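Local structure of mandalate racemase/muconate lactonizing enzyme (Unidentified, 4E4U) at residues D143-A149 and L189-V194; F160-F165 and K201-L205; L184-E188 and L220-K226; D166-Y171 and D399-A403; Y41-G46 and R385-Q389. The protein is a putative member of the mandelate racemase/muconate lactonizing enzyme family, within the enolase superfamily, and probably acts on a carboxylate substrate. One frame throughout, in Å; residues are numbered along the deposited sequence.

Overall arrangement
Contacts 1 to 3 lie in the enolase-superfamily barrel domain. Contact 2 pairs two barrel strands; contact 1 packs helix 145-158 against helix 181-198, and contact 3 sets helix 181-198 beside the next one, about 13 Å from contact 1 between centres. Val194 of contact 1 rests on Leu204 of contact 2. Contact 4 pins the loop after strand 162-165 to the chain's modelled end, and Arg186 of contact 3 bonds to its Pro167 O. Contact 5, its centre about 28 Å from that of contact 2, joins the N-terminal domain to the C-terminal segment. A bound dithiol, probably from the crystallisation liquor, marks a pocket about 6 Å from the Phe160 side chain of contact 2.

Contact 1 (D143-A149 and L189-V194)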
# COMPACT_ATOMS: atom_id res chain seq x y z
N ASP A 143 42.61 -11.57 3.98
CA ASP A 143 42.22 -12.01 5.32
C ASP A 143 42.77 -11.11 6.43
O ASP A 143 42.20 -11.04 7.52
CB ASP A 143 42.68 -13.46 5.52
CG ASP A 143 42.51 -13.93 6.95
OD1 ASP A 143 41.36 -14.17 7.37
OD2 ASP A 143 43.54 -14.08 7.65
N ASP A 144 43.87 -10.41 6.14
CA ASP A 144 44.58 -9.63 7.15
C ASP A 144 44.13 -8.18 7.14
O ASP A 144 44.39 -7.45 6.18
CB ASP A 144 46.09 -9.72 6.85
CG ASP A 144 46.95 -9.16 7.97
OD1 ASP A 144 46.54 -8.18 8.63
OD2 ASP A 144 48.06 -9.70 8.18
N PRO A 145 43.47 -7.73 8.22
CA PRO A 145 42.95 -6.35 8.24
C PRO A 145 44.05 -5.29 8.29
O PRO A 145 43.84 -4.18 7.80
CB PRO A 145 42.13 -6.31 9.54
CG PRO A 145 42.71 -7.37 10.39
CD PRO A 145 43.13 -8.46 9.45
N ASP A 146 45.19 -5.62 8.87
CA ASP A 146 46.29 -4.66 8.95
C ASP A 146 46.98 -4.47 7.60
O ASP A 146 47.37 -3.36 7.25
CB ASP A 146 47.27 -5.07 10.05
CG ASP A 146 46.64 -5.01 11.43
OD1 ASP A 146 45.99 -3.99 11.74
OD2 ASP A 146 46.80 -5.97 12.21
N LEU A 147 47.13 -5.56 6.84
CA LEU A 147 47.64 -5.45 5.47
C LEU A 147 46.68 -4.63 4.62
O LEU A 147 47.12 -3.82 3.80
CB LEU A 147 47.83 -6.83 4.83
CG LEU A 147 49.07 -7.63 5.19
CD1 LEU A 147 49.04 -8.94 4.44
CD2 LEU A 147 50.34 -6.85 4.86
N ALA A 148 45.38 -4.85 4.80
CA ALA A 148 44.37 -4.07 4.09
C ALA A 148 44.51 -2.59 4.44
O ALA A 148 44.49 -1.72 3.56
CB ALA A 148 42.97 -4.57 4.42
N ALA A 149 44.66 -2.29 5.73
CA ALA A 149 44.78 -0.91 6.19
C ALA A 149 46.02 -0.24 5.59
O ALA A 149 45.95 0.91 5.15
CB ALA A 149 44.81 -0.86 7.71
N LEU A 189 36.19 -5.39 12.10
CA LEU A 189 37.61 -5.11 12.33
C LEU A 189 38.29 -4.54 11.09
O LEU A 189 39.12 -3.63 11.20
CB LEU A 189 38.34 -6.36 12.81
CG LEU A 189 39.80 -6.14 13.19
CD1 LEU A 189 39.92 -5.10 14.30
CD2 LEU A 189 40.44 -7.45 13.62
N PHE A 190 37.96 -5.06 9.91
CA PHE A 190 38.48 -4.49 8.67
C PHE A 190 38.08 -3.02 8.55
O PHE A 190 38.91 -2.17 8.24
CB PHE A 190 37.98 -5.26 7.45
CG PHE A 190 38.94 -6.31 6.96
CD1 PHE A 190 39.12 -7.49 7.66
CD2 PHE A 190 39.63 -6.12 5.77
CE1 PHE A 190 39.99 -8.47 7.19
CE2 PHE A 190 40.51 -7.08 5.30
CZ PHE A 190 40.69 -8.26 6.01
N CYS A 191 36.81 -2.73 8.80
CA CYS A 191 36.36 -1.34 8.72
C CYS A 191 37.08 -0.47 9.73
O CYS A 191 37.49 0.65 9.42
CB CYS A 191 34.84 -1.23 8.88
SG CYS A 191 33.94 -1.87 7.47
N ARG A 192 37.25 -0.98 10.95
CA ARG A 192 37.92 -0.22 11.99
C ARG A 192 39.35 0.12 11.60
O ARG A 192 39.78 1.27 11.71
CB ARG A 192 37.91 -1.00 13.30
CG ARG A 192 38.52 -0.24 14.46
CD ARG A 192 38.49 -1.06 15.74
NE ARG A 192 39.11 -0.34 16.85
CZ ARG A 192 38.43 0.34 17.76
NH1 ARG A 192 37.10 0.39 17.71
NH2 ARG A 192 39.07 0.97 18.74
N ARG A 193 40.09 -0.89 11.15
CA ARG A 193 41.49 -0.71 10.80
C ARG A 193 41.69 0.16 9.56
O ARG A 193 42.58 1.00 9.53
CB ARG A 193 42.19 -2.06 10.63
CG ARG A 193 42.25 -2.90 11.90
CD ARG A 193 43.18 -2.29 12.95
NE ARG A 193 43.03 -2.96 14.24
CZ ARG A 193 43.52 -4.17 14.52
NH1 ARG A 193 44.19 -4.86 13.61
NH2 ARG A 193 43.33 -4.69 15.73
N VAL A 194 40.86 -0.05 8.55
CA VAL A 194 40.95 0.76 7.33
C VAL A 194 40.56 2.21 7.63
O VAL A 194 41.25 3.13 7.20
CB VAL A 194 40.14 0.18 6.15
CG1 VAL A 194 40.23 1.11 4.94
CG2 VAL A 194 40.67 -1.20 5.77
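Pro145 lies over one face of the Phe190 ring, its CA 3.7 Å from the ring centroid and 12° off the normal, a CH-pi contact between two neighbouring outer helices of the TIM-barrel domain. The helices run roughly parallel, crossing at -36° with their short axes 8.4 Å apart. Asp143 O approaches the edge of the same ring, near its plane, and the methyl of Ala148 packs obliquely against Phe190 CE2 at 3.6 Å. Beside this aromatic contact, Pro145 CG meets Leu189 CD2, and Ala149 CB presses on Arg193 O at 3.4 Å.

The polar part is a salt bridge on the outer side. In one of its two modelled conformers Arg193 donates from NH1 to Asp146 OD1 over 2.7 Å, on the carboxylate's syn side, so the bridge may not be held all the time. A bend at chi2 (-69°) folds the guanidinium back to Asp146, the two flat groups nearly parallel but stepped, each partner tilted out of the other's plane.

In the next shell, Phe190 also touches Phe165 of the barrel strand and Pro167 of the loop after it, so the ring lies between helix and barrel wall. The start of the first helix is fixed by Asp144, its N-cap residue: OD1 accepts from Asp146 N, met nearly along the C-O axis, and from Leu147 N at 3.2 Å, which comes from above the carboxylate plane.

Contact 2 (F160-F165 and K201-L205); sequences FTAVKF and KADLL
Thr161 O receives the first of the backbone hydrogen bonds between these segments, from Asp203 N at 2.9 Å. Val163 N then donates to Asp203 O and Val163 O accepts from Leu205 N, so Val163 is gripped through both its amide and its carbonyl; a weak bond from Phe165 N to Leu205 O, 3.3 Å long, ends the series. CA-H...O contacts run between them, among them Ala162 CA to Asp203 O at 3.3 Å. This is the parallel pairing of adjacent barrel strands, joined through helix 181-198 in a right-handed beta-alpha-beta crossover, the repeating unit of the TIM barrel.

Apolar contacts lie on both faces of the sheet. On the one with Ala162 and Lys164, Leu205 CD1 reaches Ala162 CB at 3.9 Å, while Leu205 CB meets Lys164 CB at 3.8 Å and the two side chains cross at about a right angle. On the other, Leu204 CD2 comes to the edge of the Phe165 ring, 4.2 Å from CE1; chi1 of 48° turns that ring so that Leu205 O lies over one face.

Beyond the pair, Lys164 NZ is hydrogen-bonded to Tyr128 OH and salt-bridged to Glu233, and Asp203 is salt-bridged to Arg126 of its own chain and Arg219 of a second subunit.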
# COMPACT_ATOMS: atom_id res chain seq x y z
N PHE A 160 43.70 8.33 -4.20
CA PHE A 160 42.36 7.73 -4.13
C PHE A 160 41.55 8.30 -2.97
O PHE A 160 42.07 8.53 -1.87
CB PHE A 160 42.45 6.21 -3.95
CG PHE A 160 42.66 5.45 -5.23
CD1 PHE A 160 41.64 5.32 -6.15
CD2 PHE A 160 43.88 4.84 -5.49
CE1 PHE A 160 41.82 4.60 -7.32
CE2 PHE A 160 44.07 4.12 -6.66
CZ PHE A 160 43.04 4.00 -7.58
N THR A 161 40.26 8.52 -3.24
CA THR A 161 39.32 9.06 -2.26
C THR A 161 38.29 8.02 -1.82
O THR A 161 37.33 8.36 -1.13
CB THR A 161 38.58 10.28 -2.81
OG1 THR A 161 37.82 9.90 -3.96
CG2 THR A 161 39.56 11.37 -3.19
N ALA A 162 38.49 6.76 -2.21
CA ALA A 162 37.62 5.66 -1.79
C ALA A 162 38.36 4.35 -2.04
O ALA A 162 39.14 4.25 -2.99
CB ALA A 162 36.30 5.68 -2.54
N VAL A 163 38.12 3.36 -1.18
CA VAL A 163 38.75 2.05 -1.34
C VAL A 163 37.71 0.98 -1.03
O VAL A 163 36.81 1.21 -0.21
CB VAL A 163 39.99 1.87 -0.42
CG1 VAL A 163 41.11 2.83 -0.83
CG2 VAL A 163 39.61 2.05 1.06
N LYS A 164 37.82 -0.17 -1.69
CA LYS A 164 36.84 -1.25 -1.53
C LYS A 164 37.51 -2.54 -1.06
O LYS A 164 38.65 -2.83 -1.40
CB LYS A 164 36.09 -1.49 -2.84
CG LYS A 164 34.90 -2.42 -2.70
CD LYS A 164 33.88 -2.21 -3.83
CE LYS A 164 34.18 -3.08 -5.03
NZ LYS A 164 33.14 -2.97 -6.10
N PHE A 165 36.78 -3.32 -0.26
CA PHE A 165 37.29 -4.59 0.27
C PHE A 165 36.10 -5.47 0.65
O PHE A 165 35.02 -4.95 0.95
CB PHE A 165 38.23 -4.35 1.48
CG PHE A 165 37.66 -3.42 2.50
CD1 PHE A 165 37.79 -2.04 2.35
CD2 PHE A 165 36.98 -3.91 3.61
CE1 PHE A 165 37.23 -1.17 3.28
CE2 PHE A 165 36.43 -3.04 4.55
CZ PHE A 165 36.56 -1.67 4.38
N LYS A 201 39.98 10.89 4.66
CA LYS A 201 40.54 11.11 3.33
C LYS A 201 39.96 10.18 2.27
O LYS A 201 40.04 10.48 1.08
CB LYS A 201 42.06 11.01 3.35
CG LYS A 201 42.71 12.08 4.20
CD LYS A 201 42.27 13.47 3.76
CE LYS A 201 43.09 14.56 4.45
NZ LYS A 201 42.74 15.92 3.96
N ALA A 202 39.36 9.07 2.70
CA ALA A 202 38.78 8.13 1.75
C ALA A 202 37.55 7.47 2.33
O ALA A 202 37.52 7.09 3.50
CB ALA A 202 39.81 7.07 1.36
N ASP A 203 36.53 7.35 1.49
CA ASP A 203 35.36 6.56 1.86
C ASP A 203 35.67 5.07 1.87
O ASP A 203 36.53 4.58 1.12
CB ASP A 203 34.22 6.83 0.89
CG ASP A 203 33.44 8.09 1.23
OD1 ASP A 203 32.82 8.14 2.31
OD2 ASP A 203 33.45 9.03 0.40
N LEU A 204 34.97 4.35 2.75
CA LEU A 204 34.99 2.90 2.76
C LEU A 204 33.86 2.37 1.89
O LEU A 204 32.71 2.78 2.04
CB LEU A 204 34.77 2.36 4.17
CG LEU A 204 35.65 2.89 5.30
CD1 LEU A 204 35.29 2.21 6.62
CD2 LEU A 204 37.09 2.67 4.98
N LEU A 205 34.20 1.47 0.98
CA LEU A 205 33.21 0.79 0.15
C LEU A 205 33.19 -0.66 0.59
O LEU A 205 34.18 -1.38 0.43
CB LEU A 205 33.59 0.90 -1.33
CG LEU A 205 33.89 2.31 -1.80
CD1 LEU A 205 34.38 2.30 -3.23
CD2 LEU A 205 32.68 3.19 -1.66

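Contact 3 (L184-E188 and L220-K226)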
# COMPACT_ATOMS: atom_id res chain seq x y z
N LEU A 184 31.39 -11.81 11.18
CA LEU A 184 30.86 -10.48 11.48
C LEU A 184 31.91 -9.64 12.20
O LEU A 184 32.11 -8.47 11.88
CB LEU A 184 29.58 -10.57 12.31
CG LEU A 184 28.35 -11.18 11.63
CD1 LEU A 184 27.25 -11.46 12.64
CD2 LEU A 184 27.84 -10.25 10.54
N ASP A 185 32.60 -10.25 13.17
CA ASP A 185 33.66 -9.56 13.90
C ASP A 185 34.77 -9.10 12.95
O ASP A 185 35.29 -7.99 13.07
CB ASP A 185 34.29 -10.48 14.95
CG ASP A 185 33.42 -10.69 16.17
OD1 ASP A 185 32.42 -9.96 16.35
OD2 ASP A 185 33.75 -11.58 16.98
N ARG A 186 35.14 -9.97 12.01
CA ARG A 186 36.21 -9.66 11.07
C ARG A 186 35.81 -8.51 10.15
O ARG A 186 36.62 -7.63 9.85
CB ARG A 186 36.58 -10.89 10.25
CG ARG A 186 37.68 -10.65 9.24
CD ARG A 186 38.05 -11.93 8.53
NE ARG A 186 36.99 -12.36 7.62
CZ ARG A 186 36.72 -13.63 7.32
NH1 ARG A 186 37.39 -14.62 7.89
NH2 ARG A 186 35.75 -13.91 6.46
N CYS A 187 34.55 -8.50 9.72
CA CYS A 187 34.06 -7.42 8.86
C CYS A 187 34.18 -6.08 9.56
O CYS A 187 34.64 -5.09 8.98
CB CYS A 187 32.60 -7.66 8.47
SG CYS A 187 32.34 -9.03 7.34
N GLU A 188 33.78 -6.06 10.83
CA GLU A 188 33.85 -4.86 11.65
C GLU A 188 35.31 -4.43 11.84
O GLU A 188 35.63 -3.24 11.76
CB GLU A 188 33.20 -5.14 13.00
CG GLU A 188 32.45 -3.97 13.57
CD GLU A 188 31.82 -4.28 14.91
OE1 GLU A 188 31.26 -5.39 15.11
OE2 GLU A 188 31.89 -3.39 15.78
N LEU A 220 24.85 -7.43 9.90
CA LEU A 220 26.15 -6.89 9.52
C LEU A 220 26.09 -5.36 9.41
O LEU A 220 26.95 -4.66 9.92
CB LEU A 220 26.63 -7.51 8.21
CG LEU A 220 27.94 -6.93 7.66
CD1 LEU A 220 29.07 -7.01 8.69
CD2 LEU A 220 28.33 -7.64 6.36
N ALA A 221 25.05 -4.85 8.75
CA ALA A 221 24.92 -3.41 8.58
C ALA A 221 24.93 -2.67 9.91
O ALA A 221 25.57 -1.62 10.04
CB ALA A 221 23.66 -3.07 7.79
N LYS A 222 24.25 -3.20 10.92
CA LYS A 222 24.21 -2.52 12.22
C LYS A 222 25.60 -2.37 12.81
O LYS A 222 25.89 -1.37 13.44
CB LYS A 222 23.26 -3.22 13.21
CG LYS A 222 21.80 -3.30 12.77
CD LYS A 222 21.33 -2.15 11.87
CE LYS A 222 20.89 -0.93 12.65
NZ LYS A 222 20.28 0.09 11.74
N ARG A 223 26.46 -3.36 12.58
CA ARG A 223 27.85 -3.31 13.04
C ARG A 223 28.71 -2.33 12.27
O ARG A 223 29.65 -1.75 12.82
CB ARG A 223 28.48 -4.69 12.94
CG ARG A 223 27.97 -5.68 13.96
CD ARG A 223 28.40 -7.06 13.56
NE ARG A 223 28.09 -8.11 14.53
CZ ARG A 223 29.00 -8.71 15.30
NH1 ARG A 223 30.27 -8.34 15.25
NH2 ARG A 223 28.62 -9.69 16.10
N LEU A 224 28.39 -2.15 10.99
CA LEU A 224 29.22 -1.32 10.12
C LEU A 224 28.87 0.16 10.19
O LEU A 224 29.67 1.00 9.79
CB LEU A 224 29.13 -1.80 8.67
CG LEU A 224 29.58 -3.24 8.43
CD1 LEU A 224 29.58 -3.52 6.94
CD2 LEU A 224 30.95 -3.52 9.05
N GLU A 225 27.67 0.48 10.69
CA GLU A 225 27.21 1.86 10.67
C GLU A 225 28.16 2.84 11.36
O GLU A 225 28.34 3.96 10.91
CB GLU A 225 25.79 1.98 11.23
CG GLU A 225 24.73 1.50 10.24
CD GLU A 225 23.32 1.44 10.80
OE1 GLU A 225 23.12 1.72 12.00
OE2 GLU A 225 22.39 1.09 10.04
N LYS A 226 28.79 2.40 12.45
CA LYS A 226 29.68 3.29 13.19
C LYS A 226 30.90 3.74 12.39
O LYS A 226 31.56 4.70 12.76
CB LYS A 226 30.12 2.65 14.52
CG LYS A 226 31.04 1.44 14.36
CD LYS A 226 31.47 0.86 15.71
CE LYS A 226 30.39 0.00 16.37
NZ LYS A 226 30.07 -1.25 15.59
O HOH W 1 30.42 -10.56 18.19
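Two successive outer helices of the TIM barrel, 181-198 and 214-224, pack side by side here with a crossing angle of -32°, and a salt-bridge network closes the outer side of their seam. Arg223 carries it. Extended from CG to NE, its chain reaches over the first helix until Leu184 CB lies over the centre of one guanidinium face, 3.6 Å from CZ. Asp185 OD1 comes to the edge, in plane, and takes a 2.9 Å bond from NH1 through its anti lone pair at 159°. A water links that same oxygen to Arg223 NH2. Glu188 OE1 adds a weak bond to NH1, its carboxylate turned almost perpendicular to the guanidinium, while OE2 accepts from Lys226 NZ at 2.8 Å from above the carboxylate plane. Lys226, bent at chi3 and chi4, also donates to Arg223 O.

Beneath the charges Leu220 fills the seam, its CD1 3.6 Å from Cys187 CB and its CB 3.8 Å from Leu184 CD2.

Arg223 NH2 also bridges to Asp228, and Asp185 OD2 bonds to Ser200, both of a third subunit. Within the helix pair two acids meet two bases, so their charges probably offset one another; Asp228 adds a further negative charge at Arg223 and ties the network to the subunit interface.

Contact 4 (D166-Y171 and D399-A403)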
# COMPACT_ATOMS: atom_id res chain seq x y z
N ASP A 166 36.30 -6.79 0.61
CA ASP A 166 35.25 -7.73 1.02
C ASP A 166 35.78 -8.76 2.01
O ASP A 166 36.35 -9.78 1.62
CB ASP A 166 34.65 -8.46 -0.19
CG ASP A 166 33.52 -9.40 0.22
OD1 ASP A 166 33.18 -9.45 1.42
OD2 ASP A 166 32.96 -10.10 -0.65
N PRO A 167 35.57 -8.50 3.31
CA PRO A 167 36.04 -9.41 4.36
C PRO A 167 34.98 -10.43 4.79
O PRO A 167 35.15 -11.09 5.82
CB PRO A 167 36.36 -8.45 5.51
CG PRO A 167 35.34 -7.36 5.36
CD PRO A 167 35.02 -7.25 3.88
N ALA A 168 33.91 -10.58 4.01
CA ALA A 168 32.74 -11.34 4.45
C ALA A 168 32.74 -12.83 4.09
O ALA A 168 31.71 -13.49 4.22
CB ALA A 168 31.47 -10.67 3.97
N GLY A 169 33.88 -13.36 3.66
CA GLY A 169 34.00 -14.79 3.44
C GLY A 169 33.46 -15.24 2.10
O GLY A 169 33.04 -14.42 1.28
N PRO A 170 33.45 -16.55 1.86
CA PRO A 170 33.07 -17.07 0.54
C PRO A 170 31.63 -16.76 0.15
O PRO A 170 30.72 -16.73 0.98
CB PRO A 170 33.22 -18.59 0.71
CG PRO A 170 34.22 -18.75 1.81
CD PRO A 170 33.90 -17.62 2.76
N TYR A 171 31.45 -16.52 -1.14
CA TYR A 171 30.14 -16.51 -1.75
C TYR A 171 30.01 -17.81 -2.52
O TYR A 171 30.90 -18.18 -3.29
CB TYR A 171 29.95 -15.29 -2.66
CG TYR A 171 31.13 -14.94 -3.53
CD1 TYR A 171 32.16 -14.14 -3.05
CD2 TYR A 171 31.20 -15.35 -4.86
CE1 TYR A 171 33.23 -13.79 -3.85
CE2 TYR A 171 32.26 -15.01 -5.66
CZ TYR A 171 33.28 -14.23 -5.15
OH TYR A 171 34.35 -13.88 -5.94
N ASP A 399 34.18 -22.11 9.38
CA ASP A 399 35.18 -21.75 8.37
C ASP A 399 35.47 -20.24 8.35
O ASP A 399 34.56 -19.42 8.44
CB ASP A 399 34.72 -22.22 6.99
CG ASP A 399 35.81 -22.11 5.94
OD1 ASP A 399 37.00 -22.02 6.32
OD2 ASP A 399 35.48 -22.11 4.74
N LEU A 400 36.75 -19.89 8.20
CA LEU A 400 37.16 -18.49 8.18
C LEU A 400 37.87 -18.11 6.87
O LEU A 400 38.63 -17.15 6.83
CB LEU A 400 38.05 -18.17 9.39
CG LEU A 400 37.35 -18.22 10.75
CD1 LEU A 400 38.26 -17.78 11.88
CD2 LEU A 400 36.10 -17.37 10.72
N ALA A 401 37.58 -18.85 5.80
CA ALA A 401 38.17 -18.58 4.49
C ALA A 401 37.74 -17.21 3.95
O ALA A 401 36.64 -16.74 4.26
CB ALA A 401 37.78 -19.68 3.51
N PRO A 402 38.60 -16.57 3.15
CA PRO A 402 38.25 -15.28 2.55
C PRO A 402 37.31 -15.41 1.35
O PRO A 402 37.16 -16.50 0.79
CB PRO A 402 39.61 -14.72 2.10
CG PRO A 402 40.45 -15.93 1.88
CD PRO A 402 40.00 -16.94 2.90
N ALA A 403 36.68 -14.30 0.97
CA ALA A 403 35.84 -14.25 -0.23
C ALA A 403 36.66 -14.55 -1.48
O ALA A 403 36.16 -15.17 -2.42
CB ALA A 403 35.16 -12.88 -0.35
O HOH W 2 36.52 -12.37 2.79
O HOH W 3 34.01 -17.03 -2.64
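Pro170 meets the C-terminal segment with the CD-CG side of its ring, CD lying 3.2 Å from Ala401 O and CG 4.1 Å from Ala401 CB. Gly169 brings its bare CA to the same carbonyl in a CA-H...O contact of 3.4 Å. The Tyr171 ring lies beside Ala403, whose carbonyl oxygen approaches CE1 obliquely at 3.5 Å; chi1 of 42° sets CG between the backbone N and carbonyl carbon and brings the ring there. The Ala403 methyl meets both Gly169 O, 3.1 Å from CB, and Asp166 OD2, at 3.6 Å.

Two waters supply the polar links. One donates to Asp166 O and accepts from Gly169 N and from Ala403 N, the last at 2.7 Å. The other donates to Ala403 O, accepts from Tyr171 N and sits over the centre of the tyrosine ring.

The loop after barrel strand 162-165 thus meets the chain's last modelled residues. Asp166 shapes it through an Asx turn, OD1 taking Ala168 N at 2.9 Å, while OD2 is held by His209 and Gln211; His209 also stacks on Tyr171. Hydrogen bonding between the segments runs through the two waters, while the direct contacts are van der Waals and CA-H...O.

Contact 5 (Y41-G46 and R385-Q389); sequences YSATFG and RLHLQ
Two irregular segments meet with their backbones well apart, the closest CA pairs being Gly46 with Leu386 at 5.6 Å and Ala43 with His387 at 5.8 Å, so side chains bridge the gap. Leu386 does so with both its methyls. CD1 touches Ala43 O at 3.4 Å, whereas CD2 reaches Gly46 N at the same distance, where Gly46 is the N-cap residue of helix 47-61; the leucine thus straddles the backbone that leads into the helix. Its CG stands anti to the carbonyl carbon (chi1 -64°), pointing the branch across the contact. The Ala43 methyl packs on His387 CB at 3.8 Å.

Further along, Tyr41 and His387 meet obliquely with their planes at 85°, CE1 of the tyrosine lying 4.0 Å from CE1 of the imidazole. The phenol end goes on to Leu388, whose CD1 comes within 3.7 Å of Tyr41 OH. Within the second segment, Gln389 OE1 accepts from Leu386 N over 2.8 Å in a fairly straight bond, bracing the loop that presents Leu386 and His387.

The contact joins the loop between strand 35-40 and helix 47-61 of the N-terminal domain to the chain's C-terminal segment. His387 NE2 bonds to Gly19 O and its ring meets Tyr22, while a fourth subunit supplies Asp56 to Gly46 N and Asp87 to Thr44. Across the segments, methyls and rings meet each other and the backbone of residues 43-46, and the polar groups of Thr44, Gly46 and His387 are bonded to those outside partners, which leaves this junction a chiefly apolar one.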
# COMPACT_ATOMS: atom_id res chain seq x y z
N TYR A 41 30.83 -8.72 -21.13
CA TYR A 41 30.95 -9.19 -19.75
C TYR A 41 29.90 -10.26 -19.53
O TYR A 41 28.71 -9.96 -19.37
CB TYR A 41 30.76 -8.04 -18.76
CG TYR A 41 31.18 -8.35 -17.34
CD1 TYR A 41 32.52 -8.47 -17.00
CD2 TYR A 41 30.24 -8.51 -16.32
CE1 TYR A 41 32.92 -8.74 -15.71
CE2 TYR A 41 30.63 -8.78 -15.01
CZ TYR A 41 31.98 -8.90 -14.72
OH TYR A 41 32.40 -9.16 -13.44
N SER A 42 30.33 -11.52 -19.57
CA SER A 42 29.42 -12.64 -19.41
C SER A 42 30.22 -13.91 -19.17
O SER A 42 31.08 -14.26 -19.98
CB SER A 42 28.57 -12.82 -20.67
OG SER A 42 27.55 -13.77 -20.45
N ALA A 43 29.93 -14.60 -18.08
CA ALA A 43 30.66 -15.82 -17.75
C ALA A 43 29.76 -16.95 -17.27
O ALA A 43 30.23 -17.87 -16.59
CB ALA A 43 31.76 -15.52 -16.73
N THR A 44 28.48 -16.89 -17.60
CA THR A 44 27.60 -18.03 -17.36
C THR A 44 28.20 -19.29 -17.99
O THR A 44 28.21 -20.36 -17.37
CB THR A 44 26.21 -17.78 -17.94
OG1 THR A 44 25.70 -16.54 -17.45
CG2 THR A 44 25.26 -18.90 -17.55
N PHE A 45 28.70 -19.12 -19.22
CA PHE A 45 29.35 -20.18 -19.98
C PHE A 45 30.77 -19.76 -20.29
O PHE A 45 31.05 -18.57 -20.38
CB PHE A 45 28.62 -20.44 -21.31
CG PHE A 45 27.13 -20.50 -21.17
CD1 PHE A 45 26.53 -21.50 -20.41
CD2 PHE A 45 26.32 -19.55 -21.78
CE1 PHE A 45 25.15 -21.55 -20.27
CE2 PHE A 45 24.94 -19.60 -21.63
CZ PHE A 45 24.35 -20.61 -20.88
N GLY A 46 31.66 -20.75 -20.45
CA GLY A 46 33.06 -20.50 -20.72
C GLY A 46 33.36 -20.00 -22.12
O GLY A 46 32.48 -20.00 -22.99
N ARG A 385 39.01 -22.39 -15.71
CA ARG A 385 38.02 -21.63 -14.95
C ARG A 385 37.23 -20.63 -15.78
O ARG A 385 37.67 -20.19 -16.85
CB ARG A 385 38.71 -20.88 -13.80
CG ARG A 385 39.27 -21.79 -12.71
CD ARG A 385 39.91 -20.97 -11.59
NE ARG A 385 38.94 -20.15 -10.88
CZ ARG A 385 38.35 -20.50 -9.73
NH1 ARG A 385 38.63 -21.67 -9.18
NH2 ARG A 385 37.49 -19.68 -9.15
N LEU A 386 36.05 -20.28 -15.28
CA LEU A 386 35.29 -19.15 -15.80
C LEU A 386 35.93 -17.84 -15.35
O LEU A 386 36.82 -17.85 -14.50
CB LEU A 386 33.85 -19.22 -15.30
CG LEU A 386 33.03 -20.43 -15.76
CD1 LEU A 386 31.73 -20.51 -15.00
CD2 LEU A 386 32.78 -20.34 -17.26
N HIS A 387 35.49 -16.72 -15.92
CA HIS A 387 36.06 -15.43 -15.58
C HIS A 387 36.05 -15.18 -14.07
O HIS A 387 37.03 -14.68 -13.50
CB HIS A 387 35.33 -14.31 -16.29
CG HIS A 387 36.00 -12.99 -16.15
ND1 HIS A 387 35.40 -11.88 -15.59
CD2 HIS A 387 37.27 -12.61 -16.46
CE1 HIS A 387 36.26 -10.88 -15.59
NE2 HIS A 387 37.39 -11.29 -16.11
N LEU A 388 34.91 -15.52 -13.45
CA LEU A 388 34.73 -15.53 -12.00
C LEU A 388 33.93 -16.78 -11.69
O LEU A 388 33.23 -17.27 -12.57
CB LEU A 388 33.94 -14.30 -11.53
CG LEU A 388 34.64 -12.95 -11.47
CD1 LEU A 388 33.63 -11.86 -11.16
CD2 LEU A 388 35.74 -12.96 -10.42
N GLN A 389 34.02 -17.29 -10.47
CA GLN A 389 33.23 -18.45 -10.06
C GLN A 389 32.73 -18.29 -8.63
O GLN A 389 33.30 -17.52 -7.85
CB GLN A 389 34.05 -19.75 -10.16
CG GLN A 389 34.47 -20.05 -11.59
CD GLN A 389 35.18 -21.38 -11.78
OE1 GLN A 389 35.54 -21.73 -12.90
NE2 GLN A 389 35.39 -22.13 -10.69